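Local coordinates for putative hydroxymethylglutaryl-CoA synthase (Streptococcus mutans, PDB 3SQZ), which probably catalyses, as a thiolase-fold HMG-CoA synthase, the condensation of acetyl-CoA with acetoacetyl-CoA to hydroxymethylglutaryl-CoA, and binds coenzyme A, at residues L170-G178 with I308-L316; T45-M53 with L71-P80. One frame throughout, in Å; residues are numbered along the deposited sequence.

Interaction 1: L170-G178 with I308-L316; sequences LASDIAKYG and IGNIYTGSL. With COA (coenzyme A), chain D.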
loop_
_atom_site.group_PDB
_atom_site.type_symbol
_atom_site.label_atom_id
_atom_site.label_comp_id
_atom_site.label_asym_id
_atom_site.label_seq_id
_atom_site.Cartn_x
_atom_site.Cartn_y
_atom_site.Cartn_z
ATOM N N LEU A 170 1.339 7.779 -5.361
ATOM C CA LEU A 170 2.258 6.823 -4.756
ATOM C C LEU A 170 1.784 6.540 -3.347
ATOM O O LEU A 170 1.456 7.465 -2.607
ATOM C CB LEU A 170 3.672 7.398 -4.676
ATOM C CG LEU A 170 4.427 7.814 -5.938
ATOM C CD1 LEU A 170 4.287 6.817 -7.073
ATOM C CD2 LEU A 170 4.068 9.215 -6.379
ATOM N N ALA A 171 1.762 5.263 -2.980
ATOM C CA ALA A 171 1.419 4.836 -1.628
ATOM C C ALA A 171 2.584 3.991 -1.150
ATOM O O ALA A 171 2.695 2.817 -1.527
ATOM C CB ALA A 171 0.149 4.025 -1.642
ATOM N N SER A 172 3.461 4.595 -0.349
ATOM C CA SER A 172 4.769 4.022 -0.056
ATOM C C SER A 172 5.030 4.080 1.438
ATOM O O SER A 172 4.823 5.113 2.066
ATOM C CB SER A 172 5.844 4.811 -0.789
ATOM O OG SER A 172 7.113 4.239 -0.556
ATOM N N ASP A 173 5.495 2.973 2.010
ATOM C CA ASP A 173 5.649 2.896 3.459
ATOM C C ASP A 173 6.566 1.752 3.857
ATOM O O ASP A 173 6.712 0.752 3.133
ATOM C CB ASP A 173 4.289 2.700 4.144
ATOM C CG ASP A 173 3.597 4.015 4.490
ATOM O OD1 ASP A 173 2.442 4.211 4.055
ATOM O OD2 ASP A 173 4.193 4.824 5.234
ATOM N N ILE A 174 7.151 1.907 5.042
ATOM C CA ILE A 174 7.909 0.854 5.692
ATOM C C ILE A 174 7.311 0.688 7.080
ATOM O O ILE A 174 7.382 1.599 7.914
ATOM C CB ILE A 174 9.399 1.203 5.767
ATOM C CG1 ILE A 174 9.973 1.263 4.351
ATOM C CG2 ILE A 174 10.147 0.176 6.606
ATOM C CD1 ILE A 174 11.350 1.862 4.270
ATOM N N ALA A 175 6.689 -0.468 7.305
ATOM C CA ALA A 175 6.040 -0.758 8.571
ATOM C C ALA A 175 7.066 -1.368 9.513
ATOM O O ALA A 175 7.551 -2.478 9.297
ATOM C CB ALA A 175 4.856 -1.677 8.366
ATOM N N LYS A 176 7.397 -0.610 10.555
ATOM C CA LYS A 176 8.496 -0.916 11.454
ATOM C C LYS A 176 7.980 -0.731 12.877
ATOM O O LYS A 176 7.633 0.391 13.269
ATOM C CB LYS A 176 9.656 0.036 11.135
ATOM C CG LYS A 176 10.918 -0.171 11.934
ATOM C CD LYS A 176 12.059 0.718 11.438
ATOM C CE LYS A 176 12.472 0.349 10.018
ATOM N NZ LYS A 176 13.607 1.180 9.518
ATOM N N TYR A 177 7.918 -1.819 13.645
ATOM C CA TYR A 177 7.267 -1.797 14.952
ATOM C C TYR A 177 8.232 -1.972 16.116
ATOM O O TYR A 177 7.954 -1.502 17.217
ATOM C CB TYR A 177 6.191 -2.870 15.050
ATOM C CG TYR A 177 4.925 -2.618 14.268
ATOM C CD1 TYR A 177 3.764 -2.189 14.904
ATOM C CD2 TYR A 177 4.872 -2.854 12.906
ATOM C CE1 TYR A 177 2.594 -2.005 14.196
ATOM C CE2 TYR A 177 3.714 -2.662 12.188
ATOM C CZ TYR A 177 2.576 -2.243 12.833
ATOM O OH TYR A 177 1.421 -2.073 12.097
ATOM N N GLY A 178 9.338 -2.679 15.888
ATOM C CA GLY A 178 10.345 -2.863 16.915
ATOM C C GLY A 178 10.549 -4.305 17.344
ATOM O O GLY A 178 9.619 -5.119 17.373
ATOM N N ILE A 308 4.623 -10.343 1.785
ATOM C CA ILE A 308 5.200 -9.006 1.890
ATOM C C ILE A 308 5.009 -8.364 3.261
ATOM O O ILE A 308 5.874 -7.620 3.730
ATOM C CB ILE A 308 4.589 -8.091 0.799
ATOM C CG1 ILE A 308 5.095 -8.555 -0.567
ATOM C CG2 ILE A 308 4.896 -6.607 1.052
ATOM C CD1 ILE A 308 4.274 -8.079 -1.718
ATOM N N GLY A 309 3.887 -8.649 3.910
ATOM C CA GLY A 309 3.585 -8.015 5.176
ATOM C C GLY A 309 2.825 -6.716 4.996
ATOM O O GLY A 309 2.219 -6.464 3.954
ATOM N N ASN A 310 2.860 -5.890 6.032
ATOM C CA ASN A 310 2.130 -4.628 6.077
ATOM C C ASN A 310 2.898 -3.543 5.337
ATOM O O ASN A 310 4.079 -3.326 5.606
ATOM C CB ASN A 310 1.988 -4.260 7.556
ATOM C CG ASN A 310 1.052 -3.101 7.813
ATOM O OD1 ASN A 310 0.486 -2.504 6.896
ATOM N ND2 ASN A 310 0.869 -2.792 9.090
ATOM N N ILE A 311 2.225 -2.849 4.418
ATOM C CA ILE A 311 2.829 -1.700 3.747
ATOM C C ILE A 311 2.007 -0.433 3.957
ATOM O O ILE A 311 2.069 0.508 3.164
ATOM C CB ILE A 311 3.168 -1.972 2.252
ATOM C CG1 ILE A 311 1.911 -2.115 1.382
ATOM C CG2 ILE A 311 4.079 -3.199 2.144
ATOM C CD1 ILE A 311 2.213 -2.086 -0.106
ATOM N N TYR A 312 1.261 -0.409 5.061
ATOM C CA TYR A 312 0.505 0.772 5.464
ATOM C C TYR A 312 -0.355 1.331 4.311
ATOM O O TYR A 312 -1.291 0.645 3.865
ATOM C CB TYR A 312 1.417 1.834 6.095
ATOM C CG TYR A 312 2.068 1.503 7.438
ATOM C CD1 TYR A 312 1.470 0.651 8.373
ATOM C CD2 TYR A 312 3.267 2.118 7.791
ATOM C CE1 TYR A 312 2.075 0.419 9.613
ATOM C CE2 TYR A 312 3.864 1.899 9.009
ATOM C CZ TYR A 312 3.271 1.051 9.920
ATOM O OH TYR A 312 3.857 0.819 11.143
ATOM N N THR A 313 -0.073 2.546 3.829
ATOM C CA THR A 313 -0.935 3.168 2.821
ATOM C C THR A 313 -1.159 2.312 1.585
ATOM O O THR A 313 -2.220 2.373 0.970
ATOM C CB THR A 313 -0.400 4.548 2.351
ATOM O OG1 THR A 313 0.908 4.402 1.779
ATOM C CG2 THR A 313 -0.393 5.569 3.496
ATOM N N GLY A 314 -0.159 1.541 1.191
ATOM C CA GLY A 314 -0.287 0.771 -0.026
ATOM C C GLY A 314 -1.036 -0.538 0.116
ATOM O O GLY A 314 -1.326 -1.184 -0.889
ATOM N N SER A 315 -1.389 -0.937 1.335
ATOM C CA SER A 315 -1.841 -2.310 1.535
ATOM C C SER A 315 -3.160 -2.639 0.833
ATOM O O SER A 315 -3.278 -3.701 0.226
ATOM C CB SER A 315 -1.907 -2.654 3.016
ATOM O OG SER A 315 -2.936 -1.916 3.643
ATOM N N LEU A 316 -4.135 -1.733 0.886
ATOM C CA LEU A 316 -5.400 -1.933 0.190
ATOM C C LEU A 316 -5.151 -2.128 -1.306
ATOM O O LEU A 316 -5.751 -2.995 -1.951
ATOM C CB LEU A 316 -6.302 -0.718 0.403
ATOM C CG LEU A 316 -7.596 -0.657 -0.417
ATOM C CD1 LEU A 316 -8.542 -1.809 -0.093
ATOM C CD2 LEU A 316 -8.288 0.683 -0.190
HETATM N N1A COA D . -2.198 -21.296 16.173
HETATM C C2A COA D . -3.067 -20.554 15.455
HETATM N N3A COA D . -3.334 -19.247 15.825
HETATM C C4A COA D . -2.712 -18.718 16.914
HETATM C C5A COA D . -1.814 -19.478 17.662
HETATM C C6A COA D . -1.555 -20.747 17.301
HETATM N N6A COA D . -0.628 -21.538 18.056
HETATM N N7A COA D . -1.341 -18.705 18.690
HETATM C C8A COA D . -1.915 -17.501 18.608
HETATM N N9A COA D . -2.791 -17.535 17.493
HETATM C C1B COA D . -3.516 -16.398 16.944
HETATM C C2B COA D . -4.914 -15.912 17.418
HETATM O O2B COA D . -5.864 -16.579 18.117
HETATM C C3B COA D . -5.156 -14.759 16.460
HETATM O O3B COA D . -6.162 -14.682 15.530
HETATM P P3B COA D . -7.627 -14.373 15.914
HETATM O O7A COA D . -7.756 -12.836 16.224
HETATM O O8A COA D . -8.445 -14.751 14.639
HETATM O O9A COA D . -8.034 -15.206 17.101
HETATM C C4B COA D . -3.784 -14.236 16.265
HETATM O O4B COA D . -3.050 -15.436 15.952
HETATM C C5B COA D . -3.208 -13.041 16.945
HETATM O O5B COA D . -3.076 -13.433 18.285
HETATM P P1A COA D . -2.521 -12.410 19.357
HETATM O O1A COA D . -3.409 -11.102 19.367
HETATM O O2A COA D . -2.497 -13.067 20.723
HETATM O O3A COA D . -1.047 -12.045 18.877
HETATM P P2A COA D . -0.232 -10.769 19.357
HETATM O O4A COA D . -0.571 -10.410 20.851
HETATM O O5A COA D . 1.247 -11.045 19.213
HETATM O O6A COA D . -0.632 -9.525 18.434
HETATM C CBP COA D . -1.313 -8.350 16.420
HETATM C CCP COA D . -1.059 -9.670 17.105
HETATM C CDP COA D . -2.411 -7.638 17.134
HETATM C CEP COA D . -1.720 -8.571 14.982
HETATM C CAP COA D . -0.036 -7.560 16.476
HETATM O OAP COA D . 0.913 -8.055 15.620
HETATM C C9P COA D . -0.249 -6.075 16.260
HETATM O O9P COA D . -0.723 -5.341 17.121
HETATM N N8P COA D . 0.201 -5.553 14.957
HETATM C C7P COA D . -0.094 -4.192 14.549
HETATM C C6P COA D . -1.547 -3.960 14.195
HETATM C C5P COA D . -1.815 -2.564 13.628
HETATM O O5P COA D . -0.931 -1.912 13.123
HETATM N N4P COA D . -3.167 -2.073 13.623
HETATM C C3P COA D . -3.472 -0.781 12.989
HETATM C C2P COA D . -4.273 -0.830 11.718
HETATM S S1P COA D . -5.702 -1.864 11.736
HETATM O O HOH W 1 6.334 2.032 11.359
#
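Y312 runs past D173, A175 and Y177 from CB to its tip, its ring anti to the Y312 carbonyl carbon (chi1 -67°), which carries it along the strand end 173-175. Its CB sits 3.3 Å from D173 OD1. CD2 passes the D173 carboxylate, which meets the edge of the ring with the two planes 80° apart. Over one face comes the A175 methyl, a CH-pi contact with CB 3.7 Å from the Y312 centroid. On the other edge CE1 approaches Y177 OH. At the tip, Y312 OH lies 2.8 Å from water 1, which in turn accepts from K176 N. D173 OD1 takes two bonds, from T313 N (3.0 Å) and T313 OG1 (2.8 Å); the two donors come from opposite faces of the carboxylate plane, both on the anti side of OD1. OD2 is held by S114, T112 and the backbone N of E113, the predicted proton donor/acceptor. Y177 OH donates to coenzyme A O5P at 2.6 Å, beside the amide of N310, predicted to bind hydroxymethylglutaryl-CoA, whose OD1 closes an Asx turn on Y312 N. The loop before helix 315-326 thus lies against strand 166-175, between strands 105-111 and 188-198, while A171 and T313 also touch helix 147-161.

Interaction 2: T45-M53 with L71-P80; sequences TSSQYVLNM and LLLNALSIAP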
loop_
_atom_site.group_PDB
_atom_site.type_symbol
_atom_site.label_atom_id
_atom_site.label_comp_id
_atom_site.label_asym_id
_atom_site.label_seq_id
_atom_site.Cartn_x
_atom_site.Cartn_y
_atom_site.Cartn_z
ATOM N N THR A 45 6.654 -1.965 -6.152
ATOM C CA THR A 45 8.045 -2.264 -5.802
ATOM C C THR A 45 8.101 -2.624 -4.318
ATOM O O THR A 45 7.480 -1.938 -3.510
ATOM C CB THR A 45 8.987 -1.041 -6.080
ATOM O OG1 THR A 45 9.024 -0.765 -7.488
ATOM C CG2 THR A 45 10.417 -1.286 -5.583
ATOM N N SER A 46 8.863 -3.647 -3.962
ATOM C CA SER A 46 9.174 -3.893 -2.567
ATOM C C SER A 46 10.686 -3.861 -2.395
ATOM O O SER A 46 11.413 -3.564 -3.340
ATOM C CB SER A 46 8.546 -5.198 -2.083
ATOM O OG SER A 46 8.636 -5.314 -0.677
ATOM N N SER A 47 11.150 -4.123 -1.179
ATOM C CA SER A 47 12.574 -4.174 -0.912
ATOM C C SER A 47 13.159 -5.506 -1.390
ATOM O O SER A 47 12.436 -6.393 -1.870
ATOM C CB SER A 47 12.830 -3.967 0.575
ATOM O OG SER A 47 12.053 -4.878 1.319
ATOM N N GLN A 48 14.474 -5.643 -1.263
ATOM C CA GLN A 48 15.187 -6.772 -1.852
ATOM C C GLN A 48 15.480 -7.901 -0.863
ATOM O O GLN A 48 16.159 -8.860 -1.214
ATOM C CB GLN A 48 16.494 -6.290 -2.486
ATOM C CG GLN A 48 16.324 -5.156 -3.483
ATOM C CD GLN A 48 15.416 -5.502 -4.647
ATOM O OE1 GLN A 48 14.532 -4.717 -5.019
ATOM N NE2 GLN A 48 15.640 -6.655 -5.246
ATOM N N TYR A 49 14.964 -7.779 0.356
ATOM C CA TYR A 49 15.218 -8.743 1.428
ATOM C C TYR A 49 13.898 -9.235 2.008
ATOM O O TYR A 49 12.886 -8.530 1.969
ATOM C CB TYR A 49 16.023 -8.099 2.556
ATOM C CG TYR A 49 17.371 -7.568 2.154
ATOM C CD1 TYR A 49 18.497 -8.385 2.149
ATOM C CD2 TYR A 49 17.519 -6.238 1.792
ATOM C CE1 TYR A 49 19.735 -7.887 1.797
ATOM C CE2 TYR A 49 18.753 -5.730 1.434
ATOM C CZ TYR A 49 19.858 -6.556 1.439
ATOM O OH TYR A 49 21.084 -6.026 1.082
ATOM N N VAL A 50 13.927 -10.433 2.583
ATOM C CA VAL A 50 12.737 -11.022 3.169
ATOM C C VAL A 50 13.078 -11.683 4.498
ATOM O O VAL A 50 14.146 -12.278 4.653
ATOM C CB VAL A 50 12.076 -12.041 2.191
ATOM C CG1 VAL A 50 13.042 -13.171 1.798
ATOM C CG2 VAL A 50 10.783 -12.594 2.762
ATOM N N LEU A 51 12.168 -11.540 5.458
ATOM C CA LEU A 51 12.224 -12.255 6.723
ATOM C C LEU A 51 11.117 -13.299 6.699
ATOM O O LEU A 51 9.932 -12.970 6.611
ATOM C CB LEU A 51 12.023 -11.293 7.894
ATOM C CG LEU A 51 11.947 -11.946 9.273
ATOM C CD1 LEU A 51 13.264 -12.624 9.654
ATOM C CD2 LEU A 51 11.564 -10.905 10.314
ATOM N N ASN A 52 11.505 -14.565 6.760
ATOM C CA ASN A 52 10.525 -15.637 6.771
ATOM C C ASN A 52 9.942 -15.783 8.179
ATOM O O ASN A 52 10.677 -15.776 9.168
ATOM C CB ASN A 52 11.146 -16.927 6.229
ATOM C CG ASN A 52 11.373 -16.863 4.721
ATOM O OD1 ASN A 52 10.596 -16.243 3.991
ATOM N ND2 ASN A 52 12.443 -17.493 4.252
ATOM N N MET A 53 8.620 -15.896 8.271
ATOM C CA MET A 53 7.960 -15.900 9.571
ATOM C C MET A 53 8.383 -17.074 10.447
ATOM O O MET A 53 8.459 -16.950 11.668
ATOM C CB MET A 53 6.445 -15.861 9.417
ATOM C CG MET A 53 5.942 -14.540 8.833
ATOM S SD MET A 53 6.384 -13.077 9.805
ATOM C CE MET A 53 5.005 -12.999 10.934
ATOM N N LEU A 71 -2.044 -15.100 11.941
ATOM C CA LEU A 71 -1.965 -13.850 11.185
ATOM C C LEU A 71 -2.193 -14.053 9.696
ATOM O O LEU A 71 -2.492 -13.098 8.982
ATOM C CB LEU A 71 -0.601 -13.189 11.388
ATOM C CG LEU A 71 -0.220 -12.875 12.831
ATOM C CD1 LEU A 71 1.161 -12.235 12.878
ATOM C CD2 LEU A 71 -1.270 -11.983 13.474
ATOM N N LEU A 72 -2.038 -15.294 9.239
ATOM C CA LEU A 72 -2.023 -15.621 7.809
ATOM C C LEU A 72 -0.876 -14.917 7.078
ATOM O O LEU A 72 -1.061 -14.342 6.002
ATOM C CB LEU A 72 -3.377 -15.349 7.142
ATOM C CG LEU A 72 -4.539 -16.205 7.664
ATOM C CD1 LEU A 72 -5.861 -15.699 7.119
ATOM C CD2 LEU A 72 -4.352 -17.680 7.324
ATOM N N LEU A 73 0.307 -14.960 7.683
ATOM C CA LEU A 73 1.515 -14.398 7.083
ATOM C C LEU A 73 2.592 -15.462 6.928
ATOM O O LEU A 73 2.838 -16.247 7.846
ATOM C CB LEU A 73 2.073 -13.256 7.937
ATOM C CG LEU A 73 1.340 -11.918 7.868
ATOM C CD1 LEU A 73 1.874 -10.963 8.928
ATOM C CD2 LEU A 73 1.489 -11.307 6.483
ATOM N N ASN A 74 3.247 -15.460 5.774
ATOM C CA ASN A 74 4.358 -16.368 5.502
ATOM C C ASN A 74 5.720 -15.689 5.603
ATOM O O ASN A 74 6.687 -16.293 6.053
ATOM C CB ASN A 74 4.218 -16.980 4.108
ATOM C CG ASN A 74 2.958 -17.795 3.953
ATOM O OD1 ASN A 74 2.374 -17.853 2.871
ATOM N ND2 ASN A 74 2.526 -18.427 5.033
ATOM N N ALA A 75 5.792 -14.437 5.164
ATOM C CA ALA A 75 7.059 -13.731 5.072
ATOM C C ALA A 75 6.795 -12.239 4.993
ATOM O O ALA A 75 5.697 -11.814 4.636
ATOM C CB ALA A 75 7.840 -14.202 3.845
ATOM N N LEU A 76 7.811 -11.445 5.306
ATOM C CA LEU A 76 7.727 -9.979 5.357
ATOM C C LEU A 76 8.883 -9.372 4.572
ATOM O O LEU A 76 10.009 -9.825 4.752
ATOM C CB LEU A 76 7.889 -9.496 6.803
ATOM C CG LEU A 76 7.104 -10.186 7.915
ATOM C CD1 LEU A 76 7.496 -9.596 9.267
ATOM C CD2 LEU A 76 5.612 -10.047 7.681
ATOM N N SER A 77 8.642 -8.317 3.801
ATOM C CA SER A 77 9.737 -7.585 3.187
ATOM C C SER A 77 10.469 -6.739 4.216
ATOM O O SER A 77 9.844 -6.074 5.045
ATOM C CB SER A 77 9.236 -6.668 2.079
ATOM O OG SER A 77 8.740 -7.435 0.996
ATOM N N ILE A 78 11.795 -6.741 4.124
ATOM C CA ILE A 78 12.656 -5.963 5.007
ATOM C C ILE A 78 13.455 -4.992 4.157
ATOM O O ILE A 78 14.044 -5.377 3.146
ATOM C CB ILE A 78 13.606 -6.885 5.808
ATOM C CG1 ILE A 78 12.805 -7.779 6.763
ATOM C CG2 ILE A 78 14.666 -6.071 6.552
ATOM C CD1 ILE A 78 11.941 -7.028 7.758
ATOM N N ALA A 79 13.461 -3.725 4.566
ATOM C CA ALA A 79 14.168 -2.674 3.839
ATOM C C ALA A 79 15.422 -2.244 4.591
ATOM O O ALA A 79 15.366 -2.003 5.795
ATOM C CB ALA A 79 13.264 -1.471 3.641
ATOM N N PRO A 80 16.555 -2.134 3.882
ATOM C CA PRO A 80 17.761 -1.555 4.473
ATOM C C PRO A 80 17.620 -0.038 4.523
ATOM O O PRO A 80 16.708 0.531 3.924
ATOM C CB PRO A 80 18.841 -1.936 3.466
ATOM C CG PRO A 80 18.117 -1.874 2.153
ATOM C CD PRO A 80 16.720 -2.387 2.441
#
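S46 carries OG anti to its main-chain nitrogen (chi1 -169°), while S77 turns its OG beside its own nitrogen (chi1 -67°); the two hydroxyls meet with S77 OG donating to S46 OG at 2.7 Å. Both have second partners, A189 O for S46 and R373 for S77. S47 OG reaches I78 O at 2.7 Å, from well above the carbonyl plane. The sulfur of M53 lies against L76, with SD 3.5 Å from L76 CG and the two side chains crossing at about a right angle. Between these ends the backbones pair antiparallel: L51 N gives a nearly straight bond to L76 O (2.8 Å), and L76 N returns one to L51 O. On one face V50 CG2 rests 3.5 Å from A75 CB, which also touches N52 OD1; on the other, L51 CB packs on I78 CG1 and both residues touch Y381 of helix 378-385. P80 CG touches Y49 CE2 at 4.0 Å, these side chains also meeting nearly perpendicular. The pair forms two antiparallel strands of a small three-stranded sheet, connected through helices 53-60 and 64-71, and L71 at the end of the second helix lines the coenzyme A pocket.

In the fold
Interaction 2 comes first along the chain and closes before interaction 1 opens; their centres lie about 11 Å apart. The centre of interaction 1, where strand 166-175 of the large mixed sheet meets the loop leading into helix 315-326, is about 6 Å from the centre of the chain, against about 14 Å for interaction 2. Interaction 2 belongs to the small sheet, whose third strand is 374-375. The two touch directly: I308 O lies 2.9 Å from S77 N, a probable hydrogen bond, G309 packs on L76 and L73, and I174 CD1 meets A79 CB. The 308-309 backbone therefore connects the small sheet to the loop carrying N310. Both contacts reach coenzyme A, one through Y177 and the other through L71, and T186 lies near both residues.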